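Local coordinates for protein mandalate racemase/muconate lactonizing enzyme (Unidentified, PDB 4E4U) that is a putative member of the mandelate racemase/muconate lactonizing enzyme family of the enolase superfamily, probably an isomerase or related enzyme, at residues A296-L310 against T327-W339. Numbering follows the deposited sequence. Where two conformers were deposited one is given.
Sequences ATLAEVHYAQIAPHL and TPNFLIQESIMTW
I306 pairs with F330 through a single parallel bridge, I306 N donating to N329 O at 2.9 Å and I306 O accepting from L331 N, before a weak bond from E334 N to P308 O. At one end N329 reaches back to the turn between helix and strand. Its CG lies between the backbone N and the carbonyl carbon (chi1 55°), which brings ND2 within 3.1 Å of A304 O, in the amide plane and almost straight, and 3.3 Å from A296 O, a helix carbonyl already bonded to E300 N. Two acceptors thus fix the rotation of the amide, while a water joins N329 OD1 to E300 OE1. E300 crosses N329 at about a right angle, and its OE1 forms a salt bridge with K294 of a neighbouring subunit. Strand 305-306, helix 314-325 and strand 333-335 follow one another as a beta-alpha-beta unit in the modified TIM barrel characteristic of the enolase superfamily, with the last of these strands continuing the wall to strand 125-130. Midway along the contact, P308 CD approaches the edge of the F330 ring. At the far end E334, extended with CG anti to the backbone N (chi1 -175°), brings OE1 to 2.9 Å from L310 N, which stands above the carboxylate plane. A water links E334 OE2 to L310 O. Q333 bends at chi2 to donate NE2 to E334 O, its OE1 hydrogen-bonded to S320 OG on helix 314-325, and L310 CD1 touches W339 CH2 at the indole edge, 3.7 Å away, with I336 CD1 also against it.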
loop_
_atom_site.group_PDB
_atom_site.type_symbol
_atom_site.label_atom_id
_atom_site.label_comp_id
_atom_site.label_asym_id
_atom_site.label_seq_id
_atom_site.Cartn_x
_atom_site.Cartn_y
_atom_site.Cartn_z
ATOM N N ALA A 296 -25.835 -2.681 7.014
ATOM C CA ALA A 296 -25.833 -4.129 6.805
ATOM C C ALA A 296 -25.344 -4.489 5.398
ATOM O O ALA A 296 -24.657 -5.494 5.207
ATOM C CB ALA A 296 -27.216 -4.703 7.051
ATOM N N THR A 297 -25.698 -3.662 4.420
ATOM C CA THR A 297 -25.242 -3.829 3.044
ATOM C C THR A 297 -23.722 -3.707 2.923
ATOM O O THR A 297 -23.072 -4.520 2.244
ATOM C CB THR A 297 -25.930 -2.789 2.139
ATOM O OG1 THR A 297 -27.337 -3.059 2.103
ATOM C CG2 THR A 297 -25.365 -2.823 0.725
ATOM N N LEU A 298 -23.150 -2.692 3.573
ATOM C CA LEU A 298 -21.693 -2.561 3.607
ATOM C C LEU A 298 -21.082 -3.820 4.195
ATOM O O LEU A 298 -20.097 -4.344 3.672
ATOM C CB LEU A 298 -21.261 -1.355 4.436
ATOM C CG LEU A 298 -21.759 0.015 3.987
ATOM C CD1 LEU A 298 -21.204 1.103 4.905
ATOM C CD2 LEU A 298 -21.359 0.262 2.540
ATOM N N ALA A 299 -21.679 -4.322 5.275
ATOM C CA ALA A 299 -21.160 -5.533 5.876
ATOM C C ALA A 299 -21.197 -6.689 4.875
ATOM O O ALA A 299 -20.239 -7.455 4.775
ATOM C CB ALA A 299 -21.930 -5.872 7.131
ATOM N N GLU A 300 -22.282 -6.809 4.111
ATOM C CA GLU A 300 -22.397 -7.919 3.157
ATOM C C GLU A 300 -21.219 -7.968 2.188
ATOM O O GLU A 300 -20.672 -9.037 1.912
ATOM C CB GLU A 300 -23.677 -7.824 2.335
ATOM C CG GLU A 300 -24.952 -8.146 3.073
ATOM C CD GLU A 300 -26.087 -8.357 2.097
ATOM O OE1 GLU A 300 -26.883 -7.420 1.896
ATOM O OE2 GLU A 300 -26.166 -9.458 1.510
ATOM N N VAL A 301 -20.827 -6.817 1.654
ATOM C CA VAL A 301 -19.805 -6.833 0.614
ATOM C C VAL A 301 -18.418 -7.103 1.177
ATOM O O VAL A 301 -17.519 -7.474 0.436
ATOM C CB VAL A 301 -19.818 -5.575 -0.308
ATOM C CG1 VAL A 301 -21.140 -5.491 -1.051
ATOM C CG2 VAL A 301 -19.522 -4.302 0.474
ATOM N N HIS A 302 -18.257 -6.933 2.490
ATOM C CA HIS A 302 -17.019 -7.289 3.190
ATOM C C HIS A 302 -17.077 -8.680 3.823
ATOM O O HIS A 302 -16.139 -9.097 4.508
ATOM C CB HIS A 302 -16.687 -6.259 4.271
ATOM C CG HIS A 302 -16.270 -4.936 3.728
ATOM N ND1 HIS A 302 -14.956 -4.608 3.484
ATOM C CD2 HIS A 302 -17.008 -3.854 3.359
ATOM C CE1 HIS A 302 -14.895 -3.375 3.010
ATOM N NE2 HIS A 302 -16.117 -2.898 2.921
ATOM N N TYR A 303 -18.176 -9.395 3.591
ATOM C CA TYR A 303 -18.443 -10.685 4.244
ATOM C C TYR A 303 -18.397 -10.562 5.781
ATOM O O TYR A 303 -17.979 -11.490 6.490
ATOM C CB TYR A 303 -17.500 -11.802 3.769
ATOM C CG TYR A 303 -17.710 -12.346 2.369
ATOM C CD1 TYR A 303 -18.620 -11.791 1.477
ATOM C CD2 TYR A 303 -17.012 -13.469 1.966
ATOM C CE1 TYR A 303 -18.783 -12.325 0.194
ATOM C CE2 TYR A 303 -17.157 -14.002 0.700
ATOM C CZ TYR A 303 -18.050 -13.436 -0.179
ATOM O OH TYR A 303 -18.189 -13.985 -1.435
ATOM N N ALA A 304 -18.834 -9.407 6.277
ATOM C CA ALA A 304 -19.005 -9.181 7.705
ATOM C C ALA A 304 -20.448 -9.486 8.093
ATOM O O ALA A 304 -21.330 -9.581 7.233
ATOM C CB ALA A 304 -18.625 -7.740 8.076
ATOM N N GLN A 305 -20.692 -9.619 9.389
ATOM C CA GLN A 305 -22.024 -9.914 9.891
ATOM C C GLN A 305 -22.530 -8.785 10.770
ATOM O O GLN A 305 -21.755 -7.949 11.243
ATOM C CB GLN A 305 -22.004 -11.202 10.710
ATOM C CG GLN A 305 -21.602 -12.426 9.927
ATOM C CD GLN A 305 -21.462 -13.633 10.821
ATOM O OE1 GLN A 305 -20.515 -13.731 11.620
ATOM N NE2 GLN A 305 -22.427 -14.553 10.730
ATOM N N ILE A 306 -23.842 -8.719 10.965
ATOM C CA ILE A 306 -24.384 -7.764 11.923
ATOM C C ILE A 306 -24.897 -8.472 13.168
ATOM O O ILE A 306 -25.444 -9.575 13.110
ATOM C CB ILE A 306 -25.489 -6.842 11.342
ATOM C CG1 ILE A 306 -26.796 -7.610 11.119
ATOM C CG2 ILE A 306 -25.001 -6.150 10.069
ATOM C CD1 ILE A 306 -27.988 -6.706 10.891
ATOM N N ALA A 307 -24.672 -7.826 14.301
ATOM C CA ALA A 307 -25.118 -8.313 15.599
ATOM C C ALA A 307 -25.591 -7.094 16.371
ATOM O O ALA A 307 -24.832 -6.514 17.152
ATOM C CB ALA A 307 -23.978 -8.999 16.331
ATOM N N PRO A 308 -26.838 -6.666 16.130
ATOM C CA PRO A 308 -27.243 -5.361 16.661
ATOM C C PRO A 308 -27.176 -5.273 18.181
ATOM O O PRO A 308 -27.511 -6.216 18.912
ATOM C CB PRO A 308 -28.685 -5.208 16.171
ATOM C CG PRO A 308 -28.760 -6.072 14.952
ATOM C CD PRO A 308 -27.876 -7.257 15.268
ATOM N N HIS A 309 -26.730 -4.109 18.632
ATOM C CA HIS A 309 -26.599 -3.794 20.043
ATOM C C HIS A 309 -27.947 -3.391 20.617
ATOM O O HIS A 309 -28.778 -2.782 19.931
ATOM C CB HIS A 309 -25.612 -2.632 20.192
ATOM C CG HIS A 309 -25.619 -1.997 21.546
ATOM N ND1 HIS A 309 -26.415 -0.917 21.856
ATOM C CD2 HIS A 309 -24.901 -2.266 22.663
ATOM C CE1 HIS A 309 -26.209 -0.565 23.114
ATOM N NE2 HIS A 309 -25.293 -1.367 23.622
ATOM N N LEU A 310 -28.158 -3.710 21.887
ATOM C CA LEU A 310 -29.360 -3.275 22.572
ATOM C C LEU A 310 -29.066 -3.072 24.059
ATOM O O LEU A 310 -28.755 -4.023 24.773
ATOM C CB LEU A 310 -30.480 -4.300 22.362
ATOM C CG LEU A 310 -31.909 -3.777 22.248
ATOM C CD1 LEU A 310 -32.353 -3.141 23.557
ATOM C CD2 LEU A 310 -32.034 -2.796 21.086
ATOM N N THR A 327 -32.371 -9.576 7.237
ATOM C CA THR A 327 -30.939 -9.403 6.988
ATOM C C THR A 327 -30.258 -10.749 6.740
ATOM O O THR A 327 -30.261 -11.608 7.611
ATOM C CB THR A 327 -30.257 -8.704 8.185
ATOM O OG1 THR A 327 -30.741 -7.359 8.297
ATOM C CG2 THR A 327 -28.752 -8.674 8.009
ATOM N N PRO A 328 -29.658 -10.933 5.553
ATOM C CA PRO A 328 -29.072 -12.244 5.249
ATOM C C PRO A 328 -27.781 -12.536 6.021
ATOM O O PRO A 328 -27.469 -13.698 6.252
ATOM C CB PRO A 328 -28.818 -12.168 3.737
ATOM C CG PRO A 328 -28.659 -10.703 3.453
ATOM C CD PRO A 328 -29.597 -10.008 4.406
ATOM N N ASN A 329 -27.047 -11.499 6.409
ATOM C CA ASN A 329 -25.795 -11.655 7.134
ATOM C C ASN A 329 -25.953 -11.351 8.620
ATOM O O ASN A 329 -25.100 -10.724 9.249
ATOM C CB ASN A 329 -24.691 -10.793 6.505
ATOM C CG ASN A 329 -25.066 -9.316 6.397
ATOM O OD1 ASN A 329 -26.230 -8.969 6.194
ATOM N ND2 ASN A 329 -24.061 -8.442 6.485
ATOM N N PHE A 330 -27.067 -11.807 9.172
ATOM C CA PHE A 330 -27.370 -11.641 10.587
ATOM C C PHE A 330 -26.690 -12.726 11.409
ATOM O O PHE A 330 -26.811 -13.912 11.099
ATOM C CB PHE A 330 -28.885 -11.713 10.782
ATOM C CG PHE A 330 -29.312 -11.851 12.219
ATOM C CD1 PHE A 330 -29.254 -10.767 13.089
ATOM C CD2 PHE A 330 -29.794 -13.060 12.696
ATOM C CE1 PHE A 330 -29.662 -10.895 14.417
ATOM C CE2 PHE A 330 -30.205 -13.190 14.015
ATOM C CZ PHE A 330 -30.137 -12.112 14.872
ATOM N N LEU A 331 -25.999 -12.325 12.473
ATOM C CA LEU A 331 -25.355 -13.275 13.390
ATOM C C LEU A 331 -26.201 -13.567 14.624
ATOM O O LEU A 331 -26.544 -14.717 14.894
ATOM C CB LEU A 331 -23.987 -12.744 13.831
ATOM C CG LEU A 331 -23.220 -13.520 14.909
ATOM C CD1 LEU A 331 -22.968 -14.965 14.479
ATOM C CD2 LEU A 331 -21.903 -12.831 15.248
ATOM N N ILE A 332 -26.538 -12.526 15.379
ATOM C CA ILE A 332 -27.204 -12.708 16.667
ATOM C C ILE A 332 -27.740 -11.358 17.132
ATOM O O ILE A 332 -27.212 -10.312 16.745
ATOM C CB ILE A 332 -26.203 -13.297 17.701
ATOM C CG1 ILE A 332 -26.910 -13.934 18.900
ATOM C CG2 ILE A 332 -25.153 -12.256 18.109
ATOM C CD1 ILE A 332 -25.958 -14.785 19.732
ATOM N N GLN A 333 -28.779 -11.380 17.962
ATOM C CA GLN A 333 -29.403 -10.158 18.462
ATOM C C GLN A 333 -29.250 -10.066 19.965
ATOM O O GLN A 333 -29.616 -10.987 20.691
ATOM C CB GLN A 333 -30.889 -10.120 18.090
ATOM C CG GLN A 333 -31.685 -9.011 18.779
ATOM C CD GLN A 333 -31.289 -7.615 18.333
ATOM O OE1 GLN A 333 -31.284 -7.310 17.138
ATOM N NE2 GLN A 333 -30.962 -6.755 19.292
ATOM N N GLU A 334 -28.716 -8.947 20.434
ATOM C CA GLU A 334 -28.597 -8.731 21.862
ATOM C C GLU A 334 -29.976 -8.653 22.488
ATOM O O GLU A 334 -30.857 -7.925 22.010
ATOM C CB GLU A 334 -27.824 -7.447 22.167
ATOM C CG GLU A 334 -27.568 -7.250 23.663
ATOM C CD GLU A 334 -26.437 -6.278 23.953
ATOM O OE1 GLU A 334 -26.123 -5.450 23.072
ATOM O OE2 GLU A 334 -25.856 -6.357 25.059
ATOM N N SER A 335 -30.161 -9.416 23.557
ATOM C CA SER A 335 -31.389 -9.374 24.331
ATOM C C SER A 335 -31.081 -8.991 25.757
ATOM O O SER A 335 -30.013 -9.307 26.277
ATOM C CB SER A 335 -32.089 -10.726 24.285
ATOM O OG SER A 335 -32.429 -11.031 22.953
ATOM N N ILE A 336 -32.014 -8.291 26.389
ATOM C CA ILE A 336 -31.857 -7.949 27.791
ATOM C C ILE A 336 -32.591 -9.026 28.573
ATOM O O ILE A 336 -33.815 -9.000 28.706
ATOM C CB ILE A 336 -32.345 -6.527 28.095
ATOM C CG1 ILE A 336 -31.500 -5.530 27.290
ATOM C CG2 ILE A 336 -32.236 -6.239 29.580
ATOM C CD1 ILE A 336 -31.920 -4.080 27.406
ATOM N N MET A 337 -31.819 -10.003 29.043
ATOM C CA MET A 337 -32.368 -11.237 29.601
ATOM C C MET A 337 -33.373 -11.824 28.612
ATOM O O MET A 337 -33.029 -11.981 27.441
ATOM C CB MET A 337 -32.916 -11.013 31.012
ATOM C CG MET A 337 -31.790 -10.596 31.951
ATOM S SD MET A 337 -32.207 -10.476 33.679
ATOM C CE MET A 337 -33.301 -9.094 33.610
ATOM N N THR A 338 -34.596 -12.124 29.044
ATOM C CA THR A 338 -35.581 -12.686 28.116
ATOM C C THR A 338 -36.746 -11.735 27.827
ATOM O O THR A 338 -37.851 -12.176 27.508
ATOM C CB THR A 338 -36.116 -14.048 28.599
ATOM O OG1 THR A 338 -36.778 -13.890 29.857
ATOM C CG2 THR A 338 -34.970 -15.035 28.761
ATOM N N TRP A 339 -36.476 -10.437 27.938
ATOM C CA TRP A 339 -37.430 -9.370 27.611
ATOM C C TRP A 339 -38.637 -9.312 28.536
ATOM O O TRP A 339 -39.700 -8.815 28.147
ATOM C CB TRP A 339 -37.896 -9.446 26.151
ATOM C CG TRP A 339 -36.795 -9.323 25.138
ATOM C CD1 TRP A 339 -36.393 -10.278 24.249
ATOM C CD2 TRP A 339 -35.967 -8.180 24.896
ATOM N NE1 TRP A 339 -35.370 -9.800 23.469
ATOM C CE2 TRP A 339 -35.088 -8.506 23.846
ATOM C CE3 TRP A 339 -35.882 -6.905 25.468
ATOM C CZ2 TRP A 339 -34.131 -7.615 23.356
ATOM C CZ3 TRP A 339 -34.931 -6.019 24.984
ATOM C CH2 TRP A 339 -34.065 -6.379 23.940
HETATM O O HOH W 1 -27.773 -7.010 4.714
HETATM O O HOH W 2 -24.665 -14.374 9.013
HETATM O O HOH W 3 -26.985 -4.743 26.725
#